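Local coordinates for DNA protection during starvation protein (Halobacterium salinarum, PDB 1TJO) that probably protects DNA from oxidative damage by oxidising ferrous iron with hydrogen peroxide and storing it as a ferric mineral inside a hollow twelve-subunit shell, at residues A[7-12]-A[89-94]; A[20-25]-A[82-87]; A[117-122]-A[167-172]; A[71-76]-A[157-162]. All blocks are in the same frame, centred on the assembly; numbering follows the deposited sequence.

Contact 1. Residues A[7-12]-A[89-94]; sequences ARATAG and GGVPHA
The flat group met here is the peptide joining Thr-10 to Ala-11: methyl CG2 of Val-91 lies over one of its faces, 3.6 Å from Thr-10 O. The same methyl touches the methyl of Ala-9, with Val-91 CG2 and Ala-9 CB 4.0 Å apart, so one branch of the valine bridges two consecutive residues of the extended N-terminal chain. The other branch, CG1, stands opposite the backbone N (chi1 178°) and lies alongside Ala-11, and Ala-11 CA is 4.0 Å from Val-91 CB. Val-91 is thus the single side chain of 89-94 that presses on 7-12, and it meets mostly backbone and alanine methyls. Both segments are irregular in conformation, and the valine follows the end of helix 60-87, which is closed by a Schellman motif with Gly-89, at positive phi, as its C' residue. The segment then runs on towards the short helix 96-102 in the long connection of the ferritin-like fold. A water adds the polar link: it accepts from Gly-12 N at 3.2 Å and donates to Val-91 O at 2.6 Å. That carbonyl also receives a hydrogen bond from Asn-35 ND2, while Asn-35 OD1 takes the N-H of His-93, so one amide from helix 24-54 fixes the backbone on both sides of Pro-92. The N-terminal segment is held as well by Asp-111 of a second subunit, which accepts from Ala-11 N, and by Arg-8, which forms salt bridges to Glu-56 of that subunit and Asp-172 of a third.

Contact 2. Residues A[20-25]-A[82-87]; sequences LRMDAD and AERVQA. With FE (Fe (III) ion), chain F; MG (magnesium ion), chain Q.
Leu-20 makes the close packing: its CD1 reaches across to helix 60-87, lying 3.7 Å from Arg-84 NH1 and 4.1 Å from Ala-87 CB. Leu-20 and Arg-84 cross at a slant, and the methyl meets the guanidinium obliquely. Met-22 is the loose part of the packing, with its terminal CE 4.2 Å from Arg-84 NH2. The arginine gets there by a bend at chi2 (63°) followed by a straight run, which carries its charged end out towards 20-25. That buried end is well supplied with partners: NH2 forms salt bridges to Glu-160 of a third subunit and to Asp-145, and NE bonds to Thr-148. The apolar contacts therefore pack against a guanidinium whose orientation is probably fixed by these polar partners. Segment 20-25 is the lead-in to the first long helix of the ferritin-like bundle; Arg-21 and Met-22 form a G1 beta bulge facing Ser-17, and the exposed Asp-23 N-caps helix 24-54. Metals occupy the hydrated, polar side of helix 60-87. Glu-83 OE1 binds the ferric ion at 1.9 Å together with two waters, Asp-79 of the same chain and His-52 of a second subunit, the shared iron site of this dodecamer. Gln-86, implicated in iron translocation, binds a magnesium ion through OE1 at 2.4 Å. One of the three waters on that ion also donates to Gln-86 O, at 2.9 Å, so Gln-86 holds the ion directly through OE1 and indirectly through its carbonyl. Glu-56 of the second subunit and His-168 of the third complete the site.

Contact 3. Residues A[117-122]-A[167-172]; sequences TSLAND and EHYLED. With MG (magnesium ion), chain H.
Leu-119 overlaps the root of Tyr-169: its CD2 comes to 4.0 Å from Tyr-169 CB, where the two side chains pass at a slant and the methyl meets the ring neither face-on nor edge-on. Its torsions lie away from the staggered positions (chi1 -92°, chi2 17°), probably a strained setting in a place where Leu-63, Leu-67 and Ile-166 also press on it. Leu-170 fills the adjoining position with both branches. Its CD2 lies 4.2 Å from Leu-119 CB, and its CD1 sits against the backbone of Ala-120, 4.0 Å from Ala-120 N. The packing joins the early part of helix 115-142 to the C-terminal end region of helix 146-169, two antiparallel members of the ferritin-like four-helix bundle, at one end of the bundle. Leu-175 of another subunit packs on Leu-119, Tyr-169 and Leu-170 alike. The tyrosine ring meets Phe-60 of a further subunit edge-to-face, and its OH bonds to Asp-62. On the far side of the same helix end, His-168, implicated in iron translocation, supplies its share of an intersubunit magnesium site. His-168 NE2 binds the ion at a long 2.6 Å, with one metal-bound water at the edge of the imidazole, in its plane. A second water donates to Glu-171 OE2 at 2.9 Å, tying that carboxylate to the metal indirectly. A third water and two residues from different neighbouring subunits complete the six ligands.

Contact 4. Residues A[71-76]-A[157-162]; sequences AETAEE and IELEDD
Thr-73 points toward helix 146-169, and its two branches do different work. A chi1 of -73° sets OG1 beside the backbone N and leaves methyl CG2 opposite that N; the methyl meets Glu-158 at about a right angle, 3.7 Å from Glu-158 CB. It also lies 4.0 Å from Leu-159 CD1, the tip of a buried leucine that reaches on to Val-77 and Ile-129. Glu-158 thus contributes the foot of its side chain, while its chain bends at chi2 (-54°) and the carboxylate turns elsewhere. Asp-162 comes at Thr-73 from the opposite direction, one turn further on, with its OD2 3.7 Å from Thr-73 CB. The polar link is made by a water that donates to Thr-73 OG1 at 2.6 Å and to Asp-162 OD2 at 2.7 Å. With both protons of the water given away, the threonine hydroxyl acts as acceptor there and has a weak bond of its own to Glu-69 O. Tyr-126, Phe-66 and Ala-70 pack around the aspartate. Glu-75, on another side of helix 60-87 and implicated in iron nucleation, hydrogen-bonds to Tyr-45 of a neighbouring subunit. The axes of 71-76 and 157-162 run nearly antiparallel at 156° and come no closer than 10.2 Å, a spacing bridged by Thr-73, the side chains it meets and one water, as befits neighbouring helices in the four-helix bundle of ferritin-like proteins.

Contact 2 is buried, contacts 3 and 4 partly so, and contact 1 lies at the surface. Contact 4 is nearest the chain's centre, midway along the bundle, and contact 3 packs the same helix 146-169 near its end. Contacts 2 and 4 share helix 60-87. Contact 1 joins two irregular segments, yet it touches contact 2, where Gly-90 N probably bonds to Val-85 O. Contacts 1 and 2 lie on the opposite side of the chain's centre from contact 3. Chemistry follows place: a valine on backbone and a water in contact 1, apolar groups round a salt-bridged arginine in contact 2, leucines against a tyrosine and an alanine in contact 3, and a water-bridged threonine in contact 4. Contacts 2 and 3 also border metal sites between subunits.

Contact 1. Residues A[7-12]-A[89-94]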
loop_
_atom_site.group_PDB
_atom_site.type_symbol
_atom_site.label_atom_id
_atom_site.label_comp_id
_atom_site.label_asym_id
_atom_site.label_seq_id
_atom_site.Cartn_x
_atom_site.Cartn_y
_atom_site.Cartn_z
ATOM N N ALA A 7 -22.673 16.783 37.146
ATOM C CA ALA A 7 -22.560 16.618 35.707
ATOM C C ALA A 7 -21.797 17.778 35.087
ATOM O O ALA A 7 -21.889 18.938 35.495
ATOM C CB ALA A 7 -23.917 16.493 35.070
ATOM N N ARG A 8 -21.043 17.453 34.066
ATOM C CA ARG A 8 -20.382 18.465 33.271
ATOM C C ARG A 8 -21.337 19.139 32.264
ATOM O O ARG A 8 -21.206 20.315 31.938
ATOM C CB ARG A 8 -19.234 17.782 32.544
ATOM C CG ARG A 8 -18.339 18.712 31.918
ATOM C CD ARG A 8 -17.006 18.106 31.489
ATOM N NE ARG A 8 -16.362 19.066 30.610
ATOM C CZ ARG A 8 -15.705 20.144 31.015
ATOM N NH1 ARG A 8 -15.562 20.414 32.296
ATOM N NH2 ARG A 8 -15.179 20.964 30.108
ATOM N N ALA A 9 -22.272 18.370 31.739
ATOM C CA ALA A 9 -23.316 18.860 30.876
ATOM C C ALA A 9 -24.560 18.018 31.156
ATOM O O ALA A 9 -24.489 16.828 31.456
ATOM C CB ALA A 9 -22.917 18.782 29.365
ATOM N N THR A 10 -25.717 18.657 31.088
ATOM C CA THR A 10 -26.968 17.976 31.338
ATOM C C THR A 10 -27.637 17.597 30.034
ATOM O O THR A 10 -27.768 18.426 29.129
ATOM C CB THR A 10 -27.878 18.953 32.125
ATOM O OG1 THR A 10 -27.274 19.207 33.397
ATOM C CG2 THR A 10 -29.214 18.318 32.401
ATOM N N ALA A 11 -28.093 16.366 29.928
ATOM C CA ALA A 11 -28.776 15.909 28.723
ATOM C C ALA A 11 -29.896 16.871 28.369
ATOM O O ALA A 11 -30.629 17.341 29.267
ATOM C CB ALA A 11 -29.356 14.556 28.948
ATOM N N GLY A 12 -30.050 17.145 27.075
ATOM C CA GLY A 12 -31.072 18.065 26.597
ATOM C C GLY A 12 -30.711 19.550 26.573
ATOM O O GLY A 12 -31.417 20.341 25.963
ATOM N N GLY A 89 -22.682 22.171 20.990
ATOM C CA GLY A 89 -22.887 22.388 22.416
ATOM C C GLY A 89 -24.038 21.610 23.040
ATOM O O GLY A 89 -24.527 21.978 24.102
ATOM N N GLY A 90 -24.503 20.567 22.354
ATOM C CA GLY A 90 -25.490 19.674 22.862
ATOM C C GLY A 90 -24.924 18.377 23.408
ATOM O O GLY A 90 -23.693 18.140 23.358
ATOM N N VAL A 91 -25.829 17.519 23.873
ATOM C CA VAL A 91 -25.481 16.209 24.391
ATOM C C VAL A 91 -26.059 15.098 23.522
ATOM O O VAL A 91 -27.253 14.880 23.473
ATOM C CB VAL A 91 -26.015 16.058 25.856
ATOM C CG1 VAL A 91 -25.716 14.702 26.407
ATOM C CG2 VAL A 91 -25.418 17.100 26.739
ATOM N N PRO A 92 -25.222 14.390 22.784
ATOM C CA PRO A 92 -25.747 13.361 21.897
ATOM C C PRO A 92 -26.354 12.207 22.665
ATOM O O PRO A 92 -25.827 11.776 23.697
ATOM C CB PRO A 92 -24.542 12.920 21.110
ATOM C CG PRO A 92 -23.383 13.328 21.923
ATOM C CD PRO A 92 -23.760 14.510 22.720
ATOM N N HIS A 93 -27.453 11.660 22.173
ATOM C CA HIS A 93 -28.055 10.503 22.861
ATOM C C HIS A 93 -27.009 9.390 22.850
ATOM O O HIS A 93 -26.356 9.207 21.811
ATOM C CB HIS A 93 -29.308 10.009 22.159
ATOM C CG HIS A 93 -30.421 11.010 22.071
ATOM N ND1 HIS A 93 -30.824 11.811 23.126
ATOM C CD2 HIS A 93 -31.202 11.352 21.020
ATOM C CE1 HIS A 93 -31.829 12.578 22.725
ATOM N NE2 HIS A 93 -32.072 12.325 21.450
ATOM N N ALA A 94 -26.865 8.643 23.960
ATOM C CA ALA A 94 -25.750 7.736 24.091
ATOM C C ALA A 94 -26.099 6.304 24.427
ATOM O O ALA A 94 -25.634 5.378 23.743
ATOM C CB ALA A 94 -24.765 8.303 25.094
HETATM O O HOH W 1 -29.169 14.677 25.259
#

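Contact 2. Residues A[20-25]-A[82-87]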
loop_
_atom_site.group_PDB
_atom_site.type_symbol
_atom_site.label_atom_id
_atom_site.label_comp_id
_atom_site.label_asym_id
_atom_site.label_seq_id
_atom_site.Cartn_x
_atom_site.Cartn_y
_atom_site.Cartn_z
ATOM N N LEU A 20 -17.234 28.080 16.832
ATOM C CA LEU A 20 -17.964 27.957 15.575
ATOM C C LEU A 20 -18.912 29.129 15.334
ATOM O O LEU A 20 -19.593 29.125 14.322
ATOM C CB LEU A 20 -18.750 26.639 15.510
ATOM C CG LEU A 20 -17.915 25.374 15.654
ATOM C CD1 LEU A 20 -18.766 24.145 15.426
ATOM C CD2 LEU A 20 -16.736 25.382 14.682
ATOM N N ARG A 21 -18.932 30.126 16.214
ATOM C CA ARG A 21 -19.780 31.286 16.033
ATOM C C ARG A 21 -21.235 30.890 15.752
ATOM O O ARG A 21 -21.873 31.397 14.833
ATOM C CB ARG A 21 -19.232 32.150 14.898
ATOM C CG ARG A 21 -17.826 32.652 15.102
ATOM C CD ARG A 21 -17.699 33.830 16.043
ATOM N NE ARG A 21 -16.305 34.135 16.411
ATOM C CZ ARG A 21 -15.492 34.907 15.709
ATOM N NH1 ARG A 21 -15.907 35.511 14.603
ATOM N NH2 ARG A 21 -14.253 35.080 16.127
ATOM N N MET A 22 -21.739 29.987 16.567
ATOM C CA MET A 22 -23.106 29.501 16.483
ATOM C C MET A 22 -23.731 29.713 17.823
ATOM O O MET A 22 -23.407 29.048 18.807
ATOM C CB MET A 22 -23.158 28.010 16.109
ATOM C CG MET A 22 -24.496 27.631 15.482
ATOM S SD MET A 22 -24.561 28.068 13.765
ATOM C CE MET A 22 -23.624 26.754 13.118
ATOM N N ASP A 23 -24.620 30.688 17.874
ATOM C CA ASP A 23 -25.396 30.932 19.073
ATOM C C ASP A 23 -26.296 29.758 19.459
ATOM O O ASP A 23 -26.711 28.987 18.617
ATOM C CB ASP A 23 -26.262 32.154 18.863
ATOM C CG ASP A 23 -27.072 32.062 17.589
ATOM O OD1 ASP A 23 -26.491 32.253 16.475
ATOM O OD2 ASP A 23 -28.282 31.770 17.610
ATOM N N ALA A 24 -26.650 29.697 20.732
ATOM C CA ALA A 24 -27.393 28.578 21.290
ATOM C C ALA A 24 -28.798 28.437 20.718
ATOM O O ALA A 24 -29.302 27.324 20.557
ATOM C CB ALA A 24 -27.426 28.657 22.799
ATOM N N ASP A 25 -29.442 29.548 20.382
ATOM C CA ASP A 25 -30.774 29.453 19.800
ATOM C C ASP A 25 -30.793 28.713 18.466
ATOM O O ASP A 25 -31.595 27.800 18.273
ATOM C CB ASP A 25 -31.433 30.831 19.674
ATOM C CG ASP A 25 -32.919 30.726 19.676
ATOM O OD1 ASP A 25 -33.515 30.887 18.587
ATOM O OD2 ASP A 25 -33.580 30.460 20.715
ATOM N N ALA A 82 -23.498 12.544 15.952
ATOM C CA ALA A 82 -23.211 12.720 17.378
ATOM C C ALA A 82 -22.108 13.735 17.596
ATOM O O ALA A 82 -22.199 14.565 18.519
ATOM C CB ALA A 82 -22.814 11.394 18.000
ATOM N N GLU A 83 -21.037 13.669 16.785
ATOM C CA GLU A 83 -19.967 14.652 16.957
ATOM C C GLU A 83 -20.440 16.085 16.629
ATOM O O GLU A 83 -19.989 17.025 17.272
ATOM C CB GLU A 83 -18.745 14.251 16.154
ATOM C CG GLU A 83 -18.216 12.935 16.752
ATOM C CD GLU A 83 -16.907 12.443 16.186
ATOM O OE1 GLU A 83 -16.390 11.373 16.632
ATOM O OE2 GLU A 83 -16.384 13.142 15.316
ATOM N N ARG A 84 -21.346 16.210 15.673
ATOM C CA ARG A 84 -21.915 17.534 15.342
ATOM C C ARG A 84 -22.815 18.054 16.457
ATOM O O ARG A 84 -22.752 19.236 16.799
ATOM C CB ARG A 84 -22.621 17.504 13.985
ATOM C CG ARG A 84 -22.931 18.868 13.430
ATOM C CD ARG A 84 -21.671 19.687 13.144
ATOM N NE ARG A 84 -22.030 20.986 12.619
ATOM C CZ ARG A 84 -21.170 21.994 12.476
ATOM N NH1 ARG A 84 -19.870 21.819 12.761
ATOM N NH2 ARG A 84 -21.619 23.177 12.030
ATOM N N VAL A 85 -23.645 17.195 17.050
ATOM C CA VAL A 85 -24.411 17.593 18.232
ATOM C C VAL A 85 -23.497 18.144 19.299
ATOM O O VAL A 85 -23.748 19.218 19.824
ATOM C CB VAL A 85 -25.170 16.432 18.828
ATOM C CG1 VAL A 85 -25.778 16.740 20.210
ATOM C CG2 VAL A 85 -26.308 16.049 17.853
ATOM N N GLN A 86 -22.429 17.417 19.583
ATOM C CA GLN A 86 -21.478 17.854 20.591
ATOM C C GLN A 86 -20.761 19.168 20.211
ATOM O O GLN A 86 -20.659 20.053 21.051
ATOM C CB GLN A 86 -20.493 16.735 20.875
ATOM C CG GLN A 86 -20.003 16.712 22.264
ATOM C CD GLN A 86 -18.931 17.697 22.406
ATOM O OE1 GLN A 86 -18.739 18.325 23.454
ATOM N NE2 GLN A 86 -18.237 17.901 21.331
ATOM N N ALA A 87 -20.397 19.329 18.943
ATOM C CA ALA A 87 -19.729 20.531 18.469
ATOM C C ALA A 87 -20.603 21.752 18.614
ATOM O O ALA A 87 -20.081 22.842 18.868
ATOM C CB ALA A 87 -19.255 20.408 17.061
HETATM FE FE FE F . -15.842 9.637 16.081
HETATM MG MG MG Q . -17.770 20.503 23.843
HETATM O O HOH W 2 -18.185 21.271 21.922
HETATM O O HOH W 3 -15.331 7.532 15.506
HETATM O O HOH W 4 -14.198 10.187 15.201
HETATM O O HOH W 5 -19.488 21.072 24.992
HETATM O O HOH W 6 -16.933 22.362 24.305
#

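Contact 3. Residues A[117-122]-A[167-172]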
loop_
_atom_site.group_PDB
_atom_site.type_symbol
_atom_site.label_atom_id
_atom_site.label_comp_id
_atom_site.label_asym_id
_atom_site.label_seq_id
_atom_site.Cartn_x
_atom_site.Cartn_y
_atom_site.Cartn_z
ATOM N N THR A 117 -38.475 -10.481 4.671
ATOM C CA THR A 117 -39.124 -9.715 5.711
ATOM C C THR A 117 -38.145 -8.760 6.344
ATOM O O THR A 117 -38.459 -7.573 6.575
ATOM C CB THR A 117 -39.703 -10.671 6.729
ATOM O OG1 THR A 117 -40.792 -11.372 6.125
ATOM C CG2 THR A 117 -40.302 -9.937 7.938
ATOM N N SER A 118 -36.962 -9.287 6.652
ATOM C CA SER A 118 -35.915 -8.538 7.285
ATOM C C SER A 118 -35.528 -7.327 6.448
ATOM O O SER A 118 -35.520 -6.218 6.944
ATOM C CB SER A 118 -34.684 -9.423 7.586
ATOM O OG SER A 118 -35.061 -10.515 8.426
ATOM N N LEU A 119 -35.230 -7.522 5.167
ATOM C CA LEU A 119 -34.888 -6.411 4.328
ATOM C C LEU A 119 -36.022 -5.407 4.162
ATOM O O LEU A 119 -35.745 -4.223 4.128
ATOM C CB LEU A 119 -34.410 -6.882 2.968
ATOM C CG LEU A 119 -32.927 -7.117 2.683
ATOM C CD1 LEU A 119 -31.959 -7.255 3.836
ATOM C CD2 LEU A 119 -32.731 -8.082 1.538
ATOM N N ALA A 120 -37.274 -5.868 4.088
ATOM C CA ALA A 120 -38.378 -4.932 3.952
ATOM C C ALA A 120 -38.495 -4.057 5.207
ATOM O O ALA A 120 -38.781 -2.855 5.131
ATOM C CB ALA A 120 -39.639 -5.668 3.722
ATOM N N ASN A 121 -38.254 -4.641 6.372
ATOM C CA ASN A 121 -38.255 -3.871 7.615
ATOM C C ASN A 121 -37.121 -2.813 7.618
ATOM O O ASN A 121 -37.311 -1.644 8.077
ATOM C CB ASN A 121 -38.108 -4.804 8.826
ATOM C CG ASN A 121 -39.340 -5.600 9.118
ATOM O OD1 ASN A 121 -40.433 -5.203 8.745
ATOM N ND2 ASN A 121 -39.200 -6.700 9.846
ATOM N N ASP A 122 -35.970 -3.189 7.062
ATOM C CA ASP A 122 -34.847 -2.254 6.980
ATOM C C ASP A 122 -35.151 -1.125 6.026
ATOM O O ASP A 122 -34.814 0.016 6.289
ATOM C CB ASP A 122 -33.550 -2.956 6.532
ATOM C CG ASP A 122 -33.072 -3.955 7.537
ATOM O OD1 ASP A 122 -33.474 -3.824 8.737
ATOM O OD2 ASP A 122 -32.293 -4.903 7.212
ATOM N N GLU A 167 -33.841 -2.104 -2.110
ATOM C CA GLU A 167 -34.915 -2.100 -3.080
ATOM C C GLU A 167 -34.637 -3.069 -4.231
ATOM O O GLU A 167 -35.500 -3.856 -4.601
ATOM C CB GLU A 167 -35.173 -0.678 -3.625
ATOM C CG GLU A 167 -36.399 -0.589 -4.520
ATOM C CD GLU A 167 -37.022 0.798 -4.598
ATOM O OE1 GLU A 167 -36.396 1.669 -5.217
ATOM O OE2 GLU A 167 -38.161 0.989 -4.101
ATOM N N HIS A 168 -33.418 -3.027 -4.784
ATOM C CA HIS A 168 -33.015 -4.011 -5.780
ATOM C C HIS A 168 -32.992 -5.455 -5.380
ATOM O O HIS A 168 -33.424 -6.290 -6.167
ATOM C CB HIS A 168 -31.733 -3.623 -6.447
ATOM C CG HIS A 168 -31.929 -2.593 -7.514
ATOM N ND1 HIS A 168 -31.039 -2.415 -8.559
ATOM C CD2 HIS A 168 -32.951 -1.722 -7.725
ATOM C CE1 HIS A 168 -31.499 -1.454 -9.349
ATOM N NE2 HIS A 168 -32.648 -1.015 -8.860
ATOM N N TYR A 169 -32.547 -5.755 -4.157
ATOM C CA TYR A 169 -32.521 -7.146 -3.706
ATOM C C TYR A 169 -33.935 -7.752 -3.663
ATOM O O TYR A 169 -34.080 -8.949 -3.878
ATOM C CB TYR A 169 -31.975 -7.241 -2.316
ATOM C CG TYR A 169 -30.466 -7.350 -2.214
ATOM C CD1 TYR A 169 -29.778 -8.381 -2.848
ATOM C CD2 TYR A 169 -29.744 -6.395 -1.512
ATOM C CE1 TYR A 169 -28.399 -8.500 -2.710
ATOM C CE2 TYR A 169 -28.371 -6.497 -1.417
ATOM C CZ TYR A 169 -27.714 -7.546 -2.003
ATOM O OH TYR A 169 -26.341 -7.663 -1.846
ATOM N N LEU A 170 -34.926 -6.897 -3.376
ATOM C CA LEU A 170 -36.335 -7.263 -3.258
ATOM C C LEU A 170 -37.109 -7.302 -4.556
ATOM O O LEU A 170 -38.266 -7.752 -4.584
ATOM C CB LEU A 170 -37.054 -6.319 -2.293
ATOM C CG LEU A 170 -36.583 -6.455 -0.851
ATOM C CD1 LEU A 170 -37.161 -5.415 0.092
ATOM C CD2 LEU A 170 -36.819 -7.881 -0.289
ATOM N N GLU A 171 -36.515 -6.800 -5.613
ATOM C CA GLU A 171 -37.183 -6.769 -6.918
ATOM C C GLU A 171 -37.464 -8.132 -7.487
ATOM O O GLU A 171 -36.770 -9.090 -7.215
ATOM C CB GLU A 171 -36.403 -5.970 -7.941
ATOM C CG GLU A 171 -36.693 -4.494 -7.859
ATOM C CD GLU A 171 -38.005 -4.104 -8.472
ATOM O OE1 GLU A 171 -38.770 -4.981 -8.944
ATOM O OE2 GLU A 171 -38.267 -2.880 -8.494
ATOM N N ASP A 172 -38.510 -8.203 -8.316
ATOM C CA ASP A 172 -38.981 -9.484 -8.818
ATOM C C ASP A 172 -38.301 -9.960 -10.095
ATOM O O ASP A 172 -38.914 -10.129 -11.138
ATOM C CB ASP A 172 -40.492 -9.443 -9.050
ATOM C CG ASP A 172 -40.920 -8.414 -10.093
ATOM O OD1 ASP A 172 -40.151 -7.554 -10.542
ATOM O OD2 ASP A 172 -42.082 -8.443 -10.566
HETATM MG MG MG H . -34.754 -0.285 -10.114
HETATM O O HOH W 7 -36.205 -0.880 -8.687
HETATM O O HOH W 8 -34.470 1.259 -9.022
HETATM O O HOH W 9 -36.213 0.380 -11.241
#

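Contact 4. Residues A[71-76]-A[157-162]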
loop_
_atom_site.group_PDB
_atom_site.type_symbol
_atom_site.label_atom_id
_atom_site.label_comp_id
_atom_site.label_asym_id
_atom_site.label_seq_id
_atom_site.Cartn_x
_atom_site.Cartn_y
_atom_site.Cartn_z
ATOM N N ALA A 71 -24.098 -1.501 7.689
ATOM C CA ALA A 71 -24.017 -1.184 9.101
ATOM C C ALA A 71 -22.829 -0.277 9.388
ATOM O O ALA A 71 -22.915 0.651 10.211
ATOM C CB ALA A 71 -23.911 -2.459 9.924
ATOM N N GLU A 72 -21.697 -0.534 8.736
ATOM C CA GLU A 72 -20.531 0.327 8.946
ATOM C C GLU A 72 -20.846 1.754 8.503
ATOM O O GLU A 72 -20.447 2.716 9.148
ATOM C CB GLU A 72 -19.329 -0.218 8.167
ATOM C CG GLU A 72 -18.077 0.602 8.254
ATOM C CD GLU A 72 -16.931 -0.091 7.518
ATOM O OE1 GLU A 72 -16.666 0.237 6.329
ATOM O OE2 GLU A 72 -16.319 -0.991 8.124
ATOM N N THR A 73 -21.598 1.879 7.408
ATOM C CA THR A 73 -21.999 3.199 6.905
ATOM C C THR A 73 -22.873 3.862 7.947
ATOM O O THR A 73 -22.681 5.023 8.260
ATOM C CB THR A 73 -22.697 3.046 5.550
ATOM O OG1 THR A 73 -21.695 2.733 4.597
ATOM C CG2 THR A 73 -23.361 4.347 5.086
ATOM N N ALA A 74 -23.840 3.142 8.501
ATOM C CA ALA A 74 -24.724 3.726 9.456
ATOM C C ALA A 74 -23.991 4.144 10.700
ATOM O O ALA A 74 -24.258 5.207 11.259
ATOM C CB ALA A 74 -25.799 2.743 9.832
ATOM N N GLU A 75 -22.996 3.339 11.099
ATOM C CA GLU A 75 -22.180 3.648 12.268
ATOM C C GLU A 75 -21.415 4.962 12.062
ATOM O O GLU A 75 -21.332 5.810 12.967
ATOM C CB GLU A 75 -21.223 2.501 12.533
ATOM C CG GLU A 75 -20.649 2.572 13.930
ATOM C CD GLU A 75 -19.322 1.853 14.083
ATOM O OE1 GLU A 75 -18.803 1.232 13.088
ATOM O OE2 GLU A 75 -18.805 1.901 15.227
ATOM N N GLU A 76 -20.889 5.133 10.845
ATOM C CA GLU A 76 -20.130 6.305 10.484
ATOM C C GLU A 76 -21.026 7.553 10.456
ATOM O O GLU A 76 -20.618 8.622 10.882
ATOM C CB GLU A 76 -19.412 6.087 9.137
ATOM C CG GLU A 76 -18.130 5.268 9.336
ATOM C CD GLU A 76 -17.601 4.521 8.101
ATOM O OE1 GLU A 76 -18.120 4.700 6.968
ATOM O OE2 GLU A 76 -16.634 3.736 8.276
ATOM N N ILE A 157 -26.446 10.780 0.821
ATOM C CA ILE A 157 -26.160 10.042 -0.394
ATOM C C ILE A 157 -25.750 8.571 -0.097
ATOM O O ILE A 157 -26.131 7.676 -0.822
ATOM C CB ILE A 157 -25.140 10.802 -1.312
ATOM C CG1 ILE A 157 -25.095 10.120 -2.688
ATOM C CG2 ILE A 157 -23.825 10.922 -0.692
ATOM C CD1 ILE A 157 -23.987 9.183 -2.887
ATOM N N GLU A 158 -24.976 8.341 0.954
ATOM C CA GLU A 158 -24.592 6.981 1.371
ATOM C C GLU A 158 -25.790 6.161 1.835
ATOM O O GLU A 158 -25.928 4.989 1.465
ATOM C CB GLU A 158 -23.597 7.047 2.504
ATOM C CG GLU A 158 -22.296 7.782 2.193
ATOM C CD GLU A 158 -21.552 7.284 0.984
ATOM O OE1 GLU A 158 -21.587 6.049 0.702
ATOM O OE2 GLU A 158 -20.889 8.136 0.307
ATOM N N LEU A 159 -26.691 6.780 2.589
ATOM C CA LEU A 159 -27.888 6.076 3.083
ATOM C C LEU A 159 -28.821 5.777 1.918
ATOM O O LEU A 159 -29.396 4.671 1.859
ATOM C CB LEU A 159 -28.563 6.896 4.175
ATOM C CG LEU A 159 -27.872 6.945 5.533
ATOM C CD1 LEU A 159 -26.390 6.935 5.500
ATOM C CD2 LEU A 159 -28.415 8.146 6.333
ATOM N N GLU A 160 -28.951 6.706 0.976
ATOM C CA GLU A 160 -29.791 6.461 -0.219
ATOM C C GLU A 160 -29.230 5.333 -1.049
ATOM O O GLU A 160 -29.986 4.513 -1.593
ATOM C CB GLU A 160 -30.042 7.719 -1.054
ATOM C CG GLU A 160 -30.902 8.776 -0.330
ATOM C CD GLU A 160 -31.513 9.791 -1.288
ATOM O OE1 GLU A 160 -31.513 9.541 -2.516
ATOM O OE2 GLU A 160 -31.987 10.850 -0.810
ATOM N N ASP A 161 -27.910 5.262 -1.177
ATOM C CA ASP A 161 -27.353 4.185 -1.959
ATOM C C ASP A 161 -27.690 2.848 -1.336
ATOM O O ASP A 161 -28.095 1.886 -2.026
ATOM C CB ASP A 161 -25.844 4.330 -2.060
ATOM C CG ASP A 161 -25.259 3.470 -3.171
ATOM O OD1 ASP A 161 -24.272 2.759 -2.914
ATOM O OD2 ASP A 161 -25.779 3.403 -4.302
ATOM N N ASP A 162 -27.536 2.729 -0.023
ATOM C CA ASP A 162 -27.877 1.452 0.612
ATOM C C ASP A 162 -29.365 1.114 0.580
ATOM O O ASP A 162 -29.735 -0.024 0.373
ATOM C CB ASP A 162 -27.407 1.442 2.059
ATOM C CG ASP A 162 -25.915 1.398 2.168
ATOM O OD1 ASP A 162 -25.317 0.925 1.169
ATOM O OD2 ASP A 162 -25.284 1.743 3.172
HETATM O O HOH W 10 -22.671 1.314 2.626
#